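Local coordinates for protein spectinomycin phosphotransferase (PDB 3I1A) that probably transfers a phosphate group from a nucleotide to the antibiotic spectinomycin, as a resistance kinase built on the protein-kinase-like aminoglycoside phosphotransferase fold, at residues S72-P80 / E223-W231; A237-G248 / N271-R281. All blocks are in the same frame, centred on the assembly; numbering follows the deposited sequence. Where two conformers were deposited one is given.

Interaction 1. Residues S72-P80 / E223-W231; sequences SGIKEIIFP and EESIYIIDW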
# COMPACT_ATOMS: atom_id res chain seq x y z
N SER A 72 9.16 6.81 -18.00
CA SER A 72 10.49 6.77 -17.42
C SER A 72 11.16 5.42 -17.67
O SER A 72 12.33 5.23 -17.34
CB SER A 72 10.40 7.03 -15.91
OG SER A 72 11.67 7.26 -15.34
N GLY A 73 10.41 4.49 -18.25
CA GLY A 73 10.95 3.18 -18.55
C GLY A 73 10.83 2.05 -17.53
O GLY A 73 11.26 0.93 -17.83
N ILE A 74 10.28 2.31 -16.34
CA ILE A 74 10.12 1.24 -15.35
C ILE A 74 9.24 0.18 -15.99
O ILE A 74 8.16 0.47 -16.51
CB ILE A 74 9.48 1.75 -14.03
CG1 ILE A 74 10.50 2.55 -13.21
CG2 ILE A 74 9.01 0.56 -13.17
CD1 ILE A 74 10.87 3.89 -13.79
N LYS A 75 9.69 -1.07 -15.95
CA LYS A 75 8.95 -2.14 -16.58
C LYS A 75 8.07 -2.97 -15.66
O LYS A 75 7.04 -3.53 -16.10
CB LYS A 75 9.92 -3.09 -17.29
CG LYS A 75 10.73 -2.45 -18.41
CD LYS A 75 11.79 -3.42 -18.94
CE LYS A 75 12.69 -2.74 -19.98
NZ LYS A 75 13.68 -3.67 -20.60
N GLU A 76 8.46 -3.04 -14.38
CA GLU A 76 7.78 -3.87 -13.39
C GLU A 76 6.50 -3.34 -12.78
O GLU A 76 6.33 -3.38 -11.56
CB GLU A 76 8.77 -4.25 -12.27
CG GLU A 76 9.96 -5.13 -12.73
CD GLU A 76 11.04 -4.38 -13.50
OE1 GLU A 76 10.92 -3.16 -13.73
OE2 GLU A 76 12.04 -5.03 -13.87
N ILE A 77 5.61 -2.86 -13.65
CA ILE A 77 4.32 -2.32 -13.27
C ILE A 77 3.26 -2.95 -14.19
O ILE A 77 3.53 -3.19 -15.38
CB ILE A 77 4.29 -0.79 -13.50
CG1 ILE A 77 5.36 -0.12 -12.64
CG2 ILE A 77 2.90 -0.24 -13.23
CD1 ILE A 77 5.32 1.39 -12.71
N ILE A 78 2.07 -3.21 -13.67
CA ILE A 78 1.02 -3.75 -14.52
C ILE A 78 0.35 -2.47 -15.00
O ILE A 78 -0.46 -1.88 -14.29
CB ILE A 78 0.01 -4.61 -13.76
CG1 ILE A 78 0.72 -5.87 -13.24
CG2 ILE A 78 -1.15 -5.00 -14.70
CD1 ILE A 78 -0.10 -6.67 -12.25
N PHE A 79 0.74 -2.03 -16.20
CA PHE A 79 0.20 -0.80 -16.78
C PHE A 79 -1.15 -0.98 -17.43
O PHE A 79 -1.50 -2.07 -17.89
CB PHE A 79 1.12 -0.24 -17.87
CG PHE A 79 2.48 0.18 -17.38
CD1 PHE A 79 3.60 -0.63 -17.59
CD2 PHE A 79 2.63 1.38 -16.71
CE1 PHE A 79 4.87 -0.24 -17.14
CE2 PHE A 79 3.89 1.79 -16.26
CZ PHE A 79 5.01 0.97 -16.48
N PRO A 80 -1.94 0.11 -17.48
CA PRO A 80 -3.26 0.06 -18.10
C PRO A 80 -3.06 -0.20 -19.58
O PRO A 80 -1.97 0.06 -20.13
CB PRO A 80 -3.80 1.48 -17.92
CG PRO A 80 -3.17 1.94 -16.66
CD PRO A 80 -1.74 1.37 -16.73
N GLU A 223 7.04 -14.55 -16.93
CA GLU A 223 8.48 -14.60 -17.02
C GLU A 223 9.14 -14.62 -15.66
O GLU A 223 10.35 -14.41 -15.54
N GLU A 224 8.36 -14.88 -14.62
CA GLU A 224 8.91 -14.91 -13.27
C GLU A 224 9.42 -13.52 -12.88
O GLU A 224 10.27 -13.38 -11.99
CB GLU A 224 10.04 -15.93 -13.20
N SER A 225 8.94 -12.49 -13.57
CA SER A 225 9.32 -11.12 -13.25
C SER A 225 8.41 -10.65 -12.13
O SER A 225 7.33 -11.19 -11.96
CB SER A 225 9.10 -10.19 -14.45
OG SER A 225 9.35 -8.83 -14.10
N ILE A 226 8.85 -9.67 -11.36
CA ILE A 226 8.03 -9.11 -10.29
C ILE A 226 7.23 -7.89 -10.83
O ILE A 226 7.56 -7.32 -11.87
CB ILE A 226 8.89 -8.62 -9.10
CG1 ILE A 226 9.84 -7.52 -9.55
CG2 ILE A 226 9.69 -9.78 -8.51
CD1 ILE A 226 9.65 -6.23 -8.79
N TYR A 227 6.16 -7.52 -10.12
CA TYR A 227 5.36 -6.35 -10.47
C TYR A 227 5.01 -5.70 -9.15
O TYR A 227 4.64 -6.39 -8.20
CB TYR A 227 4.07 -6.74 -11.20
CG TYR A 227 4.35 -7.23 -12.59
CD1 TYR A 227 4.48 -6.34 -13.65
CD2 TYR A 227 4.67 -8.57 -12.82
CE1 TYR A 227 4.95 -6.76 -14.91
CE2 TYR A 227 5.13 -9.00 -14.06
CZ TYR A 227 5.27 -8.09 -15.09
OH TYR A 227 5.80 -8.52 -16.29
N ILE A 228 5.16 -4.38 -9.08
CA ILE A 228 4.81 -3.65 -7.86
C ILE A 228 3.42 -3.06 -8.07
O ILE A 228 3.21 -2.34 -9.04
CB ILE A 228 5.79 -2.50 -7.57
CG1 ILE A 228 7.17 -3.08 -7.27
CG2 ILE A 228 5.27 -1.68 -6.38
CD1 ILE A 228 8.24 -2.01 -7.10
N ILE A 229 2.48 -3.36 -7.17
CA ILE A 229 1.11 -2.89 -7.31
C ILE A 229 0.70 -1.93 -6.20
O ILE A 229 1.45 -1.67 -5.27
CB ILE A 229 0.08 -4.06 -7.35
CG1 ILE A 229 0.15 -4.90 -6.07
CG2 ILE A 229 0.38 -4.94 -8.60
CD1 ILE A 229 -1.03 -5.85 -5.91
N ASP A 230 -0.51 -1.39 -6.37
CA ASP A 230 -1.17 -0.42 -5.49
C ASP A 230 -0.46 0.92 -5.47
O ASP A 230 0.19 1.28 -4.49
CB ASP A 230 -1.30 -0.94 -4.07
CG ASP A 230 -2.13 0.01 -3.20
OD1 ASP A 230 -2.44 1.14 -3.65
OD2 ASP A 230 -2.46 -0.36 -2.06
N TRP A 231 -0.63 1.66 -6.54
CA TRP A 231 -0.02 2.96 -6.70
C TRP A 231 -1.04 4.06 -6.42
O TRP A 231 -0.95 5.16 -6.98
CB TRP A 231 0.53 3.08 -8.12
CG TRP A 231 1.78 2.30 -8.28
CD1 TRP A 231 1.93 1.04 -8.81
CD2 TRP A 231 3.07 2.71 -7.83
NE1 TRP A 231 3.25 0.64 -8.70
CE2 TRP A 231 3.96 1.65 -8.10
CE3 TRP A 231 3.56 3.87 -7.21
CZ2 TRP A 231 5.31 1.72 -7.77
CZ3 TRP A 231 4.90 3.93 -6.88
CH2 TRP A 231 5.76 2.87 -7.16
O HOH W 1 1.17 -2.48 -11.05

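Interaction 2. Residues A237-G248 / N271-R281; sequences APKERDLMFIGG and NVDKTILSYYR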
# COMPACT_ATOMS: atom_id res chain seq x y z
N ALA A 237 9.02 11.46 0.12
CA ALA A 237 9.46 11.27 1.48
C ALA A 237 10.87 10.68 1.40
O ALA A 237 11.36 10.39 0.30
CB ALA A 237 8.51 10.27 2.16
N PRO A 238 11.56 10.57 2.54
CA PRO A 238 12.90 9.99 2.57
C PRO A 238 12.76 8.55 2.05
O PRO A 238 11.73 7.91 2.30
CB PRO A 238 13.24 9.98 4.06
CG PRO A 238 12.52 11.20 4.56
CD PRO A 238 11.16 11.06 3.87
N LYS A 239 13.78 8.06 1.36
CA LYS A 239 13.75 6.72 0.79
C LYS A 239 13.42 5.65 1.82
O LYS A 239 12.90 4.59 1.46
CB LYS A 239 15.10 6.39 0.14
CG LYS A 239 16.31 6.35 1.10
CD LYS A 239 17.59 5.97 0.32
CE LYS A 239 18.79 5.74 1.26
NZ LYS A 239 19.18 6.93 2.06
N GLU A 240 13.74 5.92 3.09
CA GLU A 240 13.48 4.96 4.15
C GLU A 240 11.98 4.64 4.32
O GLU A 240 11.63 3.61 4.90
CB GLU A 240 14.12 5.46 5.46
CG GLU A 240 15.68 5.41 5.46
CD GLU A 240 16.35 6.49 4.61
OE1 GLU A 240 15.71 7.50 4.23
OE2 GLU A 240 17.56 6.34 4.34
N ARG A 241 11.12 5.50 3.80
CA ARG A 241 9.67 5.27 3.82
C ARG A 241 9.39 3.91 3.14
O ARG A 241 8.48 3.16 3.54
CB ARG A 241 8.97 6.37 3.04
CG ARG A 241 7.55 6.06 2.60
CD ARG A 241 6.57 6.15 3.76
NE ARG A 241 6.54 4.89 4.51
CZ ARG A 241 5.67 4.66 5.48
NH1 ARG A 241 4.77 5.60 5.80
NH2 ARG A 241 5.70 3.51 6.14
N ASP A 242 10.14 3.63 2.08
CA ASP A 242 9.99 2.35 1.40
C ASP A 242 10.99 1.29 1.90
O ASP A 242 10.65 0.10 2.03
CB ASP A 242 10.18 2.50 -0.13
CG ASP A 242 9.00 3.18 -0.79
OD1 ASP A 242 7.92 3.27 -0.17
OD2 ASP A 242 9.15 3.59 -1.96
N LEU A 243 12.22 1.70 2.19
CA LEU A 243 13.21 0.72 2.61
C LEU A 243 12.88 -0.01 3.91
O LEU A 243 13.35 -1.12 4.13
CB LEU A 243 14.61 1.37 2.70
CG LEU A 243 15.12 1.85 1.33
CD1 LEU A 243 16.57 2.43 1.43
CD2 LEU A 243 15.08 0.69 0.34
N MET A 244 12.06 0.61 4.76
CA MET A 244 11.71 0.01 6.04
C MET A 244 11.03 -1.34 5.89
O MET A 244 11.05 -2.17 6.81
CB MET A 244 10.80 0.95 6.83
CG MET A 244 9.45 1.20 6.18
SD MET A 244 8.06 1.19 7.39
CE MET A 244 7.69 -0.61 7.39
N PHE A 245 10.44 -1.58 4.73
CA PHE A 245 9.74 -2.84 4.49
C PHE A 245 10.69 -4.01 4.23
O PHE A 245 10.32 -5.17 4.45
CB PHE A 245 8.78 -2.68 3.32
CG PHE A 245 7.59 -1.81 3.64
CD1 PHE A 245 7.61 -0.44 3.35
CD2 PHE A 245 6.47 -2.34 4.27
CE1 PHE A 245 6.53 0.39 3.70
CE2 PHE A 245 5.38 -1.51 4.62
CZ PHE A 245 5.42 -0.16 4.33
N ILE A 246 11.90 -3.72 3.77
CA ILE A 246 12.86 -4.80 3.47
C ILE A 246 13.38 -5.27 4.82
O ILE A 246 14.07 -4.53 5.52
CB ILE A 246 14.00 -4.28 2.56
CG1 ILE A 246 13.38 -3.58 1.33
CG2 ILE A 246 14.93 -5.43 2.14
CD1 ILE A 246 12.45 -4.46 0.46
N GLY A 247 13.00 -6.49 5.20
CA GLY A 247 13.39 -6.99 6.51
C GLY A 247 12.43 -6.45 7.58
O GLY A 247 12.63 -6.66 8.78
N GLY A 248 11.37 -5.78 7.14
CA GLY A 248 10.41 -5.19 8.08
C GLY A 248 9.45 -6.16 8.74
O GLY A 248 8.87 -5.85 9.77
N ASN A 271 23.76 3.36 2.05
CA ASN A 271 23.77 4.38 3.09
C ASN A 271 22.32 4.70 3.41
O ASN A 271 21.70 5.56 2.79
CB ASN A 271 24.52 5.63 2.66
CG ASN A 271 26.01 5.37 2.56
OD1 ASN A 271 26.67 5.10 3.56
ND2 ASN A 271 26.54 5.41 1.34
N VAL A 272 21.82 3.99 4.42
CA VAL A 272 20.45 4.10 4.85
C VAL A 272 20.43 4.76 6.21
O VAL A 272 21.17 4.37 7.11
CB VAL A 272 19.81 2.68 4.88
CG1 VAL A 272 18.35 2.74 5.32
CG2 VAL A 272 19.92 2.06 3.49
N ASP A 273 19.60 5.79 6.35
CA ASP A 273 19.50 6.52 7.61
C ASP A 273 18.72 5.67 8.60
O ASP A 273 17.51 5.51 8.47
CB ASP A 273 18.81 7.87 7.38
CG ASP A 273 18.85 8.75 8.59
OD1 ASP A 273 18.65 8.25 9.71
OD2 ASP A 273 19.08 9.96 8.44
N LYS A 274 19.43 5.13 9.58
CA LYS A 274 18.83 4.26 10.58
C LYS A 274 17.80 4.91 11.49
O LYS A 274 16.90 4.24 12.01
CB LYS A 274 19.93 3.60 11.42
CG LYS A 274 19.42 2.92 12.68
CD LYS A 274 20.55 2.23 13.44
CE LYS A 274 20.11 1.79 14.82
NZ LYS A 274 19.82 2.97 15.70
N THR A 275 17.92 6.22 11.68
CA THR A 275 16.97 6.91 12.53
C THR A 275 15.64 7.02 11.78
O THR A 275 14.57 6.80 12.35
CB THR A 275 17.47 8.31 12.91
OG1 THR A 275 18.72 8.19 13.62
CG2 THR A 275 16.46 9.01 13.76
N ILE A 276 15.71 7.36 10.50
CA ILE A 276 14.47 7.47 9.75
C ILE A 276 13.89 6.08 9.50
O ILE A 276 12.67 5.90 9.54
CB ILE A 276 14.67 8.19 8.40
CG1 ILE A 276 15.24 9.60 8.65
CG2 ILE A 276 13.30 8.34 7.69
CD1 ILE A 276 15.56 10.37 7.35
N LEU A 277 14.74 5.08 9.28
CA LEU A 277 14.24 3.72 9.04
C LEU A 277 13.52 3.21 10.31
O LEU A 277 12.45 2.61 10.23
CB LEU A 277 15.38 2.77 8.69
CG LEU A 277 14.97 1.40 8.12
CD1 LEU A 277 14.64 1.52 6.64
CD2 LEU A 277 16.14 0.42 8.27
N SER A 278 14.11 3.45 11.47
CA SER A 278 13.50 3.00 12.73
C SER A 278 12.21 3.79 13.00
O SER A 278 11.22 3.24 13.50
CB SER A 278 14.46 3.16 13.90
OG SER A 278 13.87 2.65 15.09
N TYR A 279 12.21 5.08 12.66
CA TYR A 279 11.03 5.91 12.84
C TYR A 279 9.84 5.32 12.06
O TYR A 279 8.73 5.19 12.59
CB TYR A 279 11.26 7.33 12.32
CG TYR A 279 9.97 8.11 12.19
CD1 TYR A 279 9.30 8.57 13.32
CD2 TYR A 279 9.37 8.30 10.94
CE1 TYR A 279 8.07 9.21 13.21
CE2 TYR A 279 8.13 8.94 10.82
CZ TYR A 279 7.49 9.39 11.96
OH TYR A 279 6.29 10.02 11.84
N TYR A 280 10.05 5.00 10.79
CA TYR A 280 8.96 4.46 10.00
C TYR A 280 8.43 3.12 10.49
O TYR A 280 7.23 2.91 10.50
CB TYR A 280 9.35 4.35 8.52
CG TYR A 280 9.20 5.65 7.78
CD1 TYR A 280 7.95 6.28 7.69
CD2 TYR A 280 10.29 6.26 7.15
CE1 TYR A 280 7.80 7.47 7.00
CE2 TYR A 280 10.14 7.44 6.46
CZ TYR A 280 8.89 8.05 6.38
OH TYR A 280 8.70 9.20 5.65
N ARG A 281 9.32 2.22 10.91
CA ARG A 281 8.87 0.91 11.39
C ARG A 281 8.05 1.06 12.66
O ARG A 281 7.07 0.33 12.83
CB ARG A 281 10.05 -0.01 11.65
CG ARG A 281 10.75 -0.40 10.38
CD ARG A 281 11.88 -1.37 10.66
NE ARG A 281 12.38 -1.92 9.41
CZ ARG A 281 13.51 -2.62 9.30
NH1 ARG A 281 14.27 -2.85 10.36
NH2 ARG A 281 13.88 -3.08 8.11
O HOH W 2 5.05 4.44 8.79

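Interaction 1. Residues S72-P80 / E223-W231
Glu-76 fits against the strand 226-228 with its backbone and its aliphatic carbons. Its carbonyl O receives the N-H of Ile-228 at 2.9 Å in a nearly straight bond (165° at the hydrogen), and CA of Tyr-227 makes a C-H...O contact to the same oxygen. Glu-76 sits at the centre of an inverse gamma turn, a kink that presents this carbonyl to the strand edge. With CG anti to its own carbonyl carbon (chi1 -64°) and the chain bent at chi2, CB packs 3.3 Å from the O of Ile-226 and CG lies near CG1 of that isoleucine. The carboxylate is held through OE2 by Gln-120 of helix 115-129, which also bonds Ser-225 OG; a long polar residue thus supplies both hydrocarbon packing and a link to the helix. This is the close-packed side, where the wholly apolar Ile-228 sets its side chain against Val-124 and Ile-128 of helix 115-129.

Beyond the turn the fit is looser. One water accepts from Ile-78 N and donates to Ile-228 O, 2.9 Å from each, joining the two backbones. The edge of the Tyr-227 ring meets Ile-77 C at CD1, while Ile-78 crosses the tyrosine with CG1 3.8 Å from CD1 and lays its CD1 beside CG2 of Ile-229. Lys-75 directs its amino end away from the strand, on the exposed side. Ile-78 also lies close to Pro-101 of the nucleotide site. The loop after helix 61-71 thus meets the strand that leads to the magnesium ligand Asp-230, with the second ligand, Asn-217, beside Ile-229, in the interlobe cleft of a kinase-like fold.

Interaction 2. Residues A237-G248 / N271-R281
Arg-281 grips the carbonyl O of Met-244 side-on with two nitrogens. NE comes in the carbonyl plane, on a lone pair, at 2.9 Å, and NH2 reaches the same oxygen from above that plane at 3.2 Å. An arginine suits this place because its extended chain carries two donors in one plane to a single carbonyl oxygen; NH1 is taken by Thr-329.

Next to it, the Tyr-280 ring lies over Arg-241. CA of Arg-241 makes a CH-pi contact over the ring face, 3.7 Å from its centroid, and the guanidinium, folded back by bends at chi2 and chi3, has ring atom CD1 over its centre, the two planes 28° apart. The sulfur of Met-244 packs 3.6 Å from CB of Tyr-280, and Leu-277 presses CD1 tightly onto the Met-244 backbone.

At the other end, Glu-240 OE2 accepts from Asp-273 N (2.9 Å, 164°) and, in a salt bridge, from Lys-239 NZ, which approach from opposite faces of the carboxylate. The lysine, bent at its last torsion, also bonds Asn-271 O, just ahead of the helix, and would tend to stabilise the glutamate's charge.

Farther out, Asp-273 caps helix 274-297 by accepting from Thr-275 N and Ile-276 N, while Glu-144 holds the Tyr-280 hydroxyl. A short helical turn and the beta turns after it thus pack against an N-capped helix start in the helical C-terminal lobe of the kinase-like fold.

Overall arrangement
Interaction 1 and interaction 2 lie in series along the chain, the first closing at residue 231 before the second opens at 237. Their centres are about 22 Å apart and their nearest atoms about 6 Å, without touching. Strand 235-237 begins in the short run between them and ends at the first residue of interaction 2, leading from the magnesium-binding Asp-230 toward helix 240-243. Interaction 1 joins the loop after helix 61-71 to the two-stranded sheet of 218-220 and 226-228, close to the nucleotide and metal sites; interaction 2 joins the segment just beyond to helix 274-297. His-210 ties the two, bonding Ile-229 and Asp-242. Together they link the cleft to the helical body of the enzyme.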